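Local coordinates for interleukin 22 (Danio rerio, PDB 4O6K), which probably acts, like its human counterpart, as a secreted helical cytokine of the interleukin-10 family that signals through cell-surface receptors, at residues C49-V62 with D97-Y111. Numbering follows the deposited sequence.
Sequences CINARILKYYVNHV and DYSSHPLVKQFKRNY
Asp97 OD1, facing Arg53 across the contact, is gripped by two donors of Ser99: the hydroxyl OG at 2.7 Å, on the syn lone pair, and the backbone N, which arrives from above the carboxylate plane and closes an Asx turn. Arg53, its chain bent at chi2 (67°), spreads its guanidinium beneath this pair, with Asp97 OD1 over the centre of one face. The salt bridge from Arg53 NH1 to Asp97 OD1, 3.5 Å long, is therefore one of charge alone, with no N-H aimed at the oxygen. One water accepts from Tyr98 N and, weakly, from Arg53 NH1.

Beside this polar end, Ile50 turns CG1 onto Tyr98 CD1 (3.5 Å), and Ile50 CD1 sits over a face of the His101 imidazole, a CH-pi contact 3.5 Å from the ring centroid. That imidazole is held by its own N-cap bond, Leu103 N to His101 ND1 at 3.0 Å. Farther along, Phe107, with CG anti to the backbone N (chi1 175°), enters as a knob among Ile54, Tyr57, Tyr58 and Val62; Ile54 CG2 lies over one face, while the nearly parallel Tyr58 ring is slid aside, its CE1 3.4 Å from Phe107 CZ. Lys108 lays CG over a face of Tyr57, whose edge meets Tyr111 CD2.

In this all-helical cytokine the helical segments 49-62 and 102-111 run in nearly the same direction, their axes 27° apart. A disulfide separately ties Cys49 to Cys94. No direct hydrogen bond joins the two segments; apolar and aromatic packing carries most of their union, supplemented at the loop end by a charge-only salt bridge and one water, weakly held by Arg53.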
ATOM      1  N   CYS A  49      -0.589   6.808  -9.857  1.00 16.62           N
ATOM      2  CA  CYS A  49      -2.019   6.826  -9.574  1.00 17.42           C
ATOM      3  C   CYS A  49      -2.601   5.418  -9.472  1.00 12.64           C
ATOM      4  O   CYS A  49      -3.578   5.200  -8.756  1.00 16.40           O
ATOM      5  CB  CYS A  49      -2.761   7.634 -10.638  1.00 19.68           C
ATOM      6  SG  CYS A  49      -2.411   9.407 -10.598  1.00 26.86           S
ATOM      7  N   ILE A  50      -2.011   4.469 -10.193  1.00 15.79           N
ATOM      8  CA  ILE A  50      -2.424   3.072 -10.085  1.00 13.95           C
ATOM      9  C   ILE A  50      -2.162   2.547  -8.677  1.00 12.51           C
ATOM     10  O   ILE A  50      -3.043   1.960  -8.048  1.00 15.44           O
ATOM     11  CB  ILE A  50      -1.697   2.173 -11.105  1.00 16.74           C
ATOM     12  CG1 ILE A  50      -2.222   2.431 -12.517  1.00 18.12           C
ATOM     13  CG2 ILE A  50      -1.893   0.708 -10.755  1.00 13.24           C
ATOM     14  CD1 ILE A  50      -1.385   1.795 -13.606  1.00 19.41           C
ATOM     15  N   ASN A  51      -0.951   2.777  -8.180  1.00 14.85           N
ATOM     16  CA  ASN A  51      -0.589   2.344  -6.838  1.00 16.27           C
ATOM     17  C   ASN A  51      -1.319   3.151  -5.771  1.00 16.24           C
ATOM     18  O   ASN A  51      -1.586   2.654  -4.678  1.00 16.49           O
ATOM     19  CB  ASN A  51       0.924   2.444  -6.632  1.00 10.37           C
ATOM     20  CG  ASN A  51       1.683   1.335  -7.334  1.00 15.90           C
ATOM     21  OD1 ASN A  51       1.584   0.167  -6.958  1.00 10.09           O
ATOM     22  ND2 ASN A  51       2.449   1.695  -8.357  1.00 13.56           N
ATOM     23  N   ALA A  52      -1.641   4.400  -6.096  1.00 15.40           N
ATOM     24  CA  ALA A  52      -2.392   5.259  -5.189  1.00 17.14           C
ATOM     25  C   ALA A  52      -3.803   4.728  -4.974  1.00 16.75           C
ATOM     26  O   ALA A  52      -4.392   4.909  -3.908  1.00 16.68           O
ATOM     27  CB  ALA A  52      -2.441   6.681  -5.724  1.00 17.57           C
ATOM     28  N   ARG A  53      -4.341   4.071  -5.994  1.00 13.88           N
ATOM     29  CA  ARG A  53      -5.681   3.514  -5.910  1.00 15.73           C
ATOM     30  C   ARG A  53      -5.643   2.255  -5.050  1.00 18.53           C
ATOM     31  O   ARG A  53      -6.583   1.960  -4.310  1.00 15.47           O
ATOM     32  CB  ARG A  53      -6.227   3.202  -7.304  1.00 21.29           C
ATOM     33  CG  ARG A  53      -7.738   3.152  -7.354  1.00 25.57           C
ATOM     34  CD  ARG A  53      -8.248   4.562  -7.091  1.00 31.73           C
ATOM     35  NE  ARG A  53      -9.655   4.633  -6.723  1.00 43.58           N
ATOM     36  CZ  ARG A  53     -10.423   5.691  -6.967  1.00 39.05           C
ATOM     37  NH1 ARG A  53      -9.910   6.754  -7.572  1.00 36.25           N
ATOM     38  NH2 ARG A  53     -11.698   5.692  -6.601  1.00 44.32           N
ATOM     39  N   ILE A  54      -4.547   1.511  -5.171  1.00 14.48           N
ATOM     40  CA  ILE A  54      -4.300   0.345  -4.331  1.00 15.98           C
ATOM     41  C   ILE A  54      -4.097   0.776  -2.879  1.00 15.18           C
ATOM     42  O   ILE A  54      -4.546   0.103  -1.948  1.00 14.24           O
ATOM     43  CB  ILE A  54      -3.067  -0.446  -4.822  1.00 16.87           C
ATOM     44  CG1 ILE A  54      -3.331  -1.036  -6.209  1.00 13.95           C
ATOM     45  CG2 ILE A  54      -2.701  -1.550  -3.841  1.00 17.14           C
ATOM     46  CD1 ILE A  54      -2.133  -1.746  -6.813  1.00 18.35           C
ATOM     47  N   LEU A  55      -3.433   1.915  -2.697  1.00 14.87           N
ATOM     48  CA  LEU A  55      -3.215   2.486  -1.372  1.00 14.99           C
ATOM     49  C   LEU A  55      -4.555   2.799  -0.716  1.00 14.34           C
ATOM     50  O   LEU A  55      -4.740   2.579   0.482  1.00 12.89           O
ATOM     51  CB  LEU A  55      -2.354   3.747  -1.456  1.00 10.15           C
ATOM     52  CG  LEU A  55      -2.066   4.429  -0.118  1.00 16.19           C
ATOM     53  CD1 LEU A  55      -1.358   3.469   0.828  1.00 15.67           C
ATOM     54  CD2 LEU A  55      -1.247   5.693  -0.319  1.00 14.43           C
ATOM     55  N   LYS A  56      -5.478   3.322  -1.519  1.00 16.96           N
ATOM     56  CA  LYS A  56      -6.837   3.616  -1.073  1.00 16.25           C
ATOM     57  C   LYS A  56      -7.509   2.380  -0.501  1.00 18.08           C
ATOM     58  O   LYS A  56      -8.119   2.423   0.569  1.00 14.39           O
ATOM     59  CB  LYS A  56      -7.676   4.141  -2.238  1.00 18.52           C
ATOM     60  CG  LYS A  56      -9.122   4.458  -1.891  1.00 25.68           C
ATOM     61  CD  LYS A  56      -9.780   5.212  -3.037  1.00 26.29           C
ATOM     62  CE  LYS A  56     -11.227   5.547  -2.722  1.00 37.47           C
ATOM     63  NZ  LYS A  56     -11.319   6.325  -1.455  1.00 41.28           N
ATOM     64  N   TYR A  57      -7.382   1.276  -1.229  1.00 14.16           N
ATOM     65  CA  TYR A  57      -7.939  -0.002  -0.812  1.00 17.92           C
ATOM     66  C   TYR A  57      -7.279  -0.492   0.472  1.00 19.65           C
ATOM     67  O   TYR A  57      -7.938  -1.071   1.336  1.00 19.52           O
ATOM     68  CB  TYR A  57      -7.786  -1.040  -1.923  1.00 21.90           C
ATOM     69  CG  TYR A  57      -8.694  -2.237  -1.765  1.00 22.24           C
ATOM     70  CD1 TYR A  57      -9.994  -2.213  -2.252  1.00 24.23           C
ATOM     71  CD2 TYR A  57      -8.255  -3.388  -1.126  1.00 21.05           C
ATOM     72  CE1 TYR A  57     -10.833  -3.302  -2.111  1.00 25.73           C
ATOM     73  CE2 TYR A  57      -9.086  -4.484  -0.980  1.00 20.73           C
ATOM     74  CZ  TYR A  57     -10.374  -4.436  -1.474  1.00 27.06           C
ATOM     75  OH  TYR A  57     -11.208  -5.522  -1.332  1.00 30.84           O
ATOM     76  N   TYR A  58      -5.973  -0.263   0.581  1.00 15.41           N
ATOM     77  CA  TYR A  58      -5.214  -0.613   1.778  1.00 15.97           C
ATOM     78  C   TYR A  58      -5.750   0.093   3.018  1.00 16.39           C
ATOM     79  O   TYR A  58      -5.922  -0.525   4.069  1.00 15.48           O
ATOM     80  CB  TYR A  58      -3.734  -0.271   1.591  1.00 14.09           C
ATOM     81  CG  TYR A  58      -2.843  -1.467   1.348  1.00 15.43           C
ATOM     82  CD1 TYR A  58      -2.790  -2.080   0.103  1.00 18.96           C
ATOM     83  CD2 TYR A  58      -2.048  -1.981   2.365  1.00 16.71           C
ATOM     84  CE1 TYR A  58      -1.971  -3.172  -0.120  1.00 18.84           C
ATOM     85  CE2 TYR A  58      -1.229  -3.071   2.152  1.00 15.68           C
ATOM     86  CZ  TYR A  58      -1.194  -3.664   0.909  1.00 17.51           C
ATOM     87  OH  TYR A  58      -0.379  -4.751   0.694  1.00 15.79           O
ATOM     88  N   VAL A  59      -6.004   1.390   2.889  1.00 17.68           N
ATOM     89  CA  VAL A  59      -6.491   2.195   4.003  1.00 19.55           C
ATOM     90  C   VAL A  59      -7.869   1.720   4.456  1.00 19.41           C
ATOM     91  O   VAL A  59      -8.152   1.652   5.652  1.00 20.18           O
ATOM     92  CB  VAL A  59      -6.557   3.689   3.621  1.00 12.82           C
ATOM     93  CG1 VAL A  59      -7.246   4.498   4.711  1.00 18.43           C
ATOM     94  CG2 VAL A  59      -5.159   4.230   3.359  1.00 21.13           C
ATOM     95  N   ASN A  60      -8.717   1.377   3.493  1.00 17.77           N
ATOM     96  CA  ASN A  60     -10.077   0.937   3.786  1.00 19.96           C
ATOM     97  C   ASN A  60     -10.175  -0.498   4.304  1.00 20.74           C
ATOM     98  O   ASN A  60     -11.016  -0.793   5.152  1.00 22.40           O
ATOM     99  CB  ASN A  60     -10.955   1.089   2.540  1.00 21.91           C
ATOM    100  CG  ASN A  60     -11.274   2.536   2.226  1.00 26.75           C
ATOM    101  OD1 ASN A  60     -11.362   3.374   3.124  1.00 34.67           O
ATOM    102  ND2 ASN A  60     -11.449   2.840   0.945  1.00 20.90           N
ATOM    103  N   HIS A  61      -9.322  -1.388   3.805  1.00 18.98           N
ATOM    104  CA  HIS A  61      -9.475  -2.812   4.097  1.00 18.05           C
ATOM    105  C   HIS A  61      -8.338  -3.418   4.912  1.00 21.04           C
ATOM    106  O   HIS A  61      -8.574  -4.053   5.940  1.00 24.46           O
ATOM    107  CB  HIS A  61      -9.614  -3.604   2.793  1.00 18.85           C
ATOM    108  CG  HIS A  61     -10.908  -3.373   2.076  1.00 21.20           C
ATOM    109  ND1 HIS A  61     -11.133  -2.270   1.282  1.00 21.58           N
ATOM    110  CD2 HIS A  61     -12.041  -4.113   2.024  1.00 17.79           C
ATOM    111  CE1 HIS A  61     -12.352  -2.337   0.776  1.00 25.03           C
ATOM    112  NE2 HIS A  61     -12.924  -3.444   1.210  1.00 23.03           N
ATOM    113  N   VAL A  62      -7.105  -3.227   4.454  1.00 20.22           N
ATOM    114  CA  VAL A  62      -5.975  -3.942   5.034  1.00 19.79           C
ATOM    115  C   VAL A  62      -5.538  -3.376   6.383  1.00 19.51           C
ATOM    116  O   VAL A  62      -5.257  -4.128   7.318  1.00 20.63           O
ATOM    117  CB  VAL A  62      -4.770  -3.924   4.069  1.00 18.77           C
ATOM    118  CG1 VAL A  62      -3.582  -4.647   4.677  1.00 16.34           C
ATOM    119  CG2 VAL A  62      -5.154  -4.550   2.735  1.00 19.73           C
ATOM    120  N   ASP A  97      -9.709   7.895 -13.008  1.00 28.15           N
ATOM    121  CA  ASP A  97     -10.111   6.898 -12.059  1.00 30.06           C
ATOM    122  C   ASP A  97      -9.625   5.515 -12.447  1.00 29.59           C
ATOM    123  O   ASP A  97     -10.155   4.893 -13.306  1.00 30.50           O
ATOM    124  CB  ASP A  97     -11.627   6.876 -11.920  1.00 33.08           C
ATOM    125  CG  ASP A  97     -12.125   5.780 -11.007  1.00 38.74           C
ATOM    126  OD1 ASP A  97     -11.342   5.172 -10.308  1.00 38.76           O
ATOM    127  OD2 ASP A  97     -13.316   5.566 -10.965  1.00 43.82           O
ATOM    128  N   TYR A  98      -8.608   5.061 -11.753  1.00 31.87           N
ATOM    129  CA  TYR A  98      -7.917   3.814 -12.031  1.00 30.96           C
ATOM    130  C   TYR A  98      -8.495   2.602 -11.353  1.00 31.42           C
ATOM    131  O   TYR A  98      -7.882   1.569 -11.325  1.00 30.03           O
ATOM    132  CB  TYR A  98      -6.443   3.922 -11.716  1.00 25.55           C
ATOM    133  CG  TYR A  98      -5.607   4.673 -12.703  1.00 21.69           C
ATOM    134  CD1 TYR A  98      -5.041   4.069 -13.794  1.00 24.11           C
ATOM    135  CD2 TYR A  98      -5.343   5.971 -12.521  1.00 23.34           C
ATOM    136  CE1 TYR A  98      -4.273   4.776 -14.694  1.00 19.96           C
ATOM    137  CE2 TYR A  98      -4.572   6.687 -13.421  1.00 24.30           C
ATOM    138  CZ  TYR A  98      -4.029   6.079 -14.505  1.00 21.80           C
ATOM    139  OH  TYR A  98      -3.276   6.838 -15.304  1.00 25.52           O
ATOM    140  N   SER A  99      -9.683   2.735 -10.819  1.00 31.36           N
ATOM    141  CA  SER A  99     -10.435   1.580 -10.445  1.00 34.05           C
ATOM    142  C   SER A  99     -10.639   0.661 -11.695  1.00 37.36           C
ATOM    143  O   SER A  99     -10.765  -0.511 -11.575  1.00 36.47           O
ATOM    144  CB  SER A  99     -11.710   1.958  -9.724  1.00 35.99           C
ATOM    145  OG  SER A  99     -11.528   2.994  -8.763  1.00 36.57           O
ATOM    146  N   SER A 100     -10.576   1.198 -12.899  1.00 33.92           N
ATOM    147  CA  SER A 100     -10.808   0.389 -14.089  1.00 39.52           C
ATOM    148  C   SER A 100      -9.521  -0.215 -14.649  1.00 45.27           C
ATOM    149  O   SER A 100      -9.524  -0.786 -15.741  1.00 44.41           O
ATOM    150  CB  SER A 100     -11.495   1.230 -15.168  1.00 42.88           C
ATOM    151  OG  SER A 100     -10.667   2.304 -15.581  1.00 44.54           O
ATOM    152  N   HIS A 101      -8.423  -0.088 -13.909  1.00 36.27           N
ATOM    153  CA  HIS A 101      -7.152  -0.670 -14.334  1.00 32.55           C
ATOM    154  C   HIS A 101      -7.031  -2.126 -13.872  1.00 29.68           C
ATOM    155  O   HIS A 101      -7.433  -2.460 -12.756  1.00 30.17           O
ATOM    156  CB  HIS A 101      -5.975   0.156 -13.811  1.00 29.93           C
ATOM    157  CG  HIS A 101      -4.672  -0.171 -14.473  1.00 28.17           C
ATOM    158  ND1 HIS A 101      -3.890  -1.239 -14.090  1.00 25.69           N
ATOM    159  CD2 HIS A 101      -4.029   0.413 -15.511  1.00 27.18           C
ATOM    160  CE1 HIS A 101      -2.813  -1.290 -14.853  1.00 28.31           C
ATOM    161  NE2 HIS A 101      -2.873  -0.299 -15.724  1.00 30.23           N
ATOM    162  N   PRO A 102      -6.475  -2.996 -14.733  1.00 31.94           N
ATOM    163  CA  PRO A 102      -6.317  -4.433 -14.462  1.00 32.03           C
ATOM    164  C   PRO A 102      -5.518  -4.765 -13.199  1.00 26.09           C
ATOM    165  O   PRO A 102      -5.844  -5.731 -12.511  1.00 23.26           O
ATOM    166  CB  PRO A 102      -5.559  -4.943 -15.692  1.00 32.46           C
ATOM    167  CG  PRO A 102      -5.827  -3.967 -16.759  1.00 37.71           C
ATOM    168  CD  PRO A 102      -6.135  -2.648 -16.125  1.00 32.51           C
ATOM    169  N   LEU A 103      -4.493  -3.974 -12.903  1.00 23.06           N
ATOM    170  CA  LEU A 103      -3.617  -4.253 -11.768  1.00 24.14           C
ATOM    171  C   LEU A 103      -4.282  -3.976 -10.423  1.00 23.41           C
ATOM    172  O   LEU A 103      -4.041  -4.688  -9.449  1.00 24.31           O
ATOM    173  CB  LEU A 103      -2.320  -3.449 -11.888  1.00 22.06           C
ATOM    174  CG  LEU A 103      -1.403  -3.873 -13.040  1.00 28.58           C
ATOM    175  CD1 LEU A 103      -0.196  -2.956 -13.145  1.00 20.57           C
ATOM    176  CD2 LEU A 103      -0.968  -5.323 -12.880  1.00 26.19           C
ATOM    177  N   VAL A 104      -5.155  -2.990 -10.360  1.00 23.33           N
ATOM    178  CA  VAL A 104      -5.882  -2.691  -9.183  1.00 24.01           C
ATOM    179  C   VAL A 104      -6.855  -3.821  -8.933  1.00 22.47           C
ATOM    180  O   VAL A 104      -6.926  -4.296  -7.888  1.00 21.28           O
ATOM    181  CB  VAL A 104      -6.618  -1.355  -9.284  1.00 21.92           C
ATOM    182  CG1 VAL A 104      -7.454  -1.080  -8.079  1.00 19.06           C
ATOM    183  CG2 VAL A 104      -5.658  -0.235  -9.520  1.00 23.02           C
ATOM    184  N   LYS A 105      -7.573  -4.246  -9.946  1.00 26.26           N
ATOM    185  CA  LYS A 105      -8.481  -5.375  -9.815  1.00 24.90           C
ATOM    186  C   LYS A 105      -7.739  -6.643  -9.397  1.00 23.43           C
ATOM    187  O   LYS A 105      -8.226  -7.408  -8.630  1.00 22.38           O
ATOM    188  CB  LYS A 105      -9.271  -5.597 -11.085  1.00 27.93           C
ATOM    189  CG  LYS A 105     -10.521  -4.766 -11.187  1.00 29.48           C
ATOM    190  CD  LYS A 105     -10.948  -4.594 -12.602  1.00 32.03           C
ATOM    191  CE  LYS A 105      -9.871  -3.855 -13.341  1.00 40.17           C
ATOM    192  NZ  LYS A 105     -10.161  -2.456 -13.675  1.00 33.66           N
ATOM    193  N   GLN A 106      -6.540  -6.812  -9.898  1.00 22.69           N
ATOM    194  CA  GLN A 106      -5.752  -7.993  -9.551  1.00 26.51           C
ATOM    195  C   GLN A 106      -5.497  -8.122  -8.076  1.00 24.22           C
ATOM    196  O   GLN A 106      -5.696  -9.164  -7.492  1.00 26.14           O
ATOM    197  CB  GLN A 106      -4.433  -8.028 -10.288  1.00 22.71           C
ATOM    198  CG  GLN A 106      -3.621  -9.268 -10.018  1.00 25.25           C
ATOM    199  CD  GLN A 106      -2.255  -9.227 -10.670  1.00 25.33           C
ATOM    200  OE1 GLN A 106      -2.140  -8.902 -11.799  1.00 31.49           O
ATOM    201  NE2 GLN A 106      -1.242  -9.527  -9.939  1.00 30.40           N
ATOM    202  N   PHE A 107      -5.070  -7.028  -7.480  1.00 21.00           N
ATOM    203  CA  PHE A 107      -4.845  -6.996  -6.068  1.00 23.16           C
ATOM    204  C   PHE A 107      -6.110  -7.376  -5.307  1.00 23.31           C
ATOM    205  O   PHE A 107      -6.094  -8.239  -4.471  1.00 23.01           O
ATOM    206  CB  PHE A 107      -4.318  -5.669  -5.592  1.00 22.39           C
ATOM    207  CG  PHE A 107      -4.206  -5.608  -4.125  1.00 27.66           C
ATOM    208  CD1 PHE A 107      -3.293  -6.368  -3.490  1.00 22.14           C
ATOM    209  CD2 PHE A 107      -5.072  -4.845  -3.375  1.00 29.01           C
ATOM    210  CE1 PHE A 107      -3.202  -6.366  -2.139  1.00 24.80           C
ATOM    211  CE2 PHE A 107      -4.999  -4.823  -2.016  1.00 23.95           C
ATOM    212  CZ  PHE A 107      -4.063  -5.594  -1.393  1.00 27.51           C
ATOM    213  N   LYS A 108      -7.183  -6.679  -5.624  1.00 18.68           N
ATOM    214  CA  LYS A 108      -8.445  -6.923  -5.018  1.00 24.65           C
ATOM    215  C   LYS A 108      -8.898  -8.368  -5.149  1.00 22.72           C
ATOM    216  O   LYS A 108      -9.310  -8.994  -4.199  1.00 19.06           O
ATOM    217  CB  LYS A 108      -9.449  -5.996  -5.648  1.00 26.79           C
ATOM    218  CG  LYS A 108      -9.266  -4.541  -5.296  1.00 25.81           C
ATOM    219  CD  LYS A 108     -10.570  -3.792  -5.379  1.00 33.85           C
ATOM    220  CE  LYS A 108     -10.592  -2.836  -6.544  1.00 34.75           C
ATOM    221  NZ  LYS A 108     -11.098  -1.472  -6.270  1.00 36.33           N
ATOM    222  N   ARG A 109      -8.755  -8.883  -6.365  1.00 26.38           N
ATOM    223  CA  ARG A 109      -9.049 -10.258  -6.695  1.00 25.14           C
ATOM    224  C   ARG A 109      -8.239 -11.232  -5.889  1.00 24.41           C
ATOM    225  O   ARG A 109      -8.778 -12.092  -5.291  1.00 30.95           O
ATOM    226  CB  ARG A 109      -8.847 -10.517  -8.186  1.00 27.51           C
ATOM    227  CG  ARG A 109      -9.085 -11.942  -8.632  1.00 29.38           C
ATOM    228  CD  ARG A 109      -9.262 -12.039 -10.123  1.00 27.52           C
ATOM    229  NE  ARG A 109      -8.040 -11.786 -10.830  1.00 28.76           N
ATOM    230  CZ  ARG A 109      -7.801 -10.703 -11.513  1.00 25.89           C
ATOM    231  NH1 ARG A 109      -8.687  -9.769 -11.563  1.00 29.24           N
ATOM    232  NH2 ARG A 109      -6.675 -10.558 -12.115  1.00 25.23           N
ATOM    233  N   ASN A 110      -6.942 -11.085  -5.869  1.00 26.13           N
ATOM    234  CA  ASN A 110      -6.018 -11.938  -5.126  1.00 25.54           C
ATOM    235  C   ASN A 110      -6.186 -11.817  -3.613  1.00 26.32           C
ATOM    236  O   ASN A 110      -6.025 -12.797  -2.884  1.00 29.13           O
ATOM    237  CB  ASN A 110      -4.575 -11.644  -5.537  1.00 29.66           C
ATOM    238  CG  ASN A 110      -4.281 -12.085  -6.960  1.00 31.23           C
ATOM    239  OD1 ASN A 110      -5.038 -12.858  -7.549  1.00 31.45           O
ATOM    240  ND2 ASN A 110      -3.180 -11.601  -7.519  1.00 32.65           N
ATOM    241  N   TYR A 111      -6.503 -10.615  -3.144  1.00 21.59           N
ATOM    242  CA  TYR A 111      -6.677 -10.379  -1.717  1.00 25.93           C
ATOM    243  C   TYR A 111      -7.952 -11.070  -1.258  1.00 25.54           C
ATOM    244  O   TYR A 111      -7.981 -11.708  -0.206  1.00 27.08           O
ATOM    245  CB  TYR A 111      -6.732  -8.880  -1.407  1.00 26.22           C
ATOM    246  CG  TYR A 111      -6.894  -8.553   0.061  1.00 25.82           C
ATOM    247  CD1 TYR A 111      -5.880  -8.819   0.971  1.00 28.15           C
ATOM    248  CD2 TYR A 111      -8.062  -7.969   0.536  1.00 29.02           C
ATOM    249  CE1 TYR A 111      -6.024  -8.518   2.313  1.00 26.80           C
ATOM    250  CE2 TYR A 111      -8.216  -7.665   1.876  1.00 28.03           C
ATOM    251  CZ  TYR A 111      -7.194  -7.941   2.759  1.00 26.89           C
ATOM    252  OH  TYR A 111      -7.344  -7.639   4.092  1.00 26.62           O
TER
HETATM  253  O   HOH W   1      -7.357   7.060  -9.843  1.00 29.66           O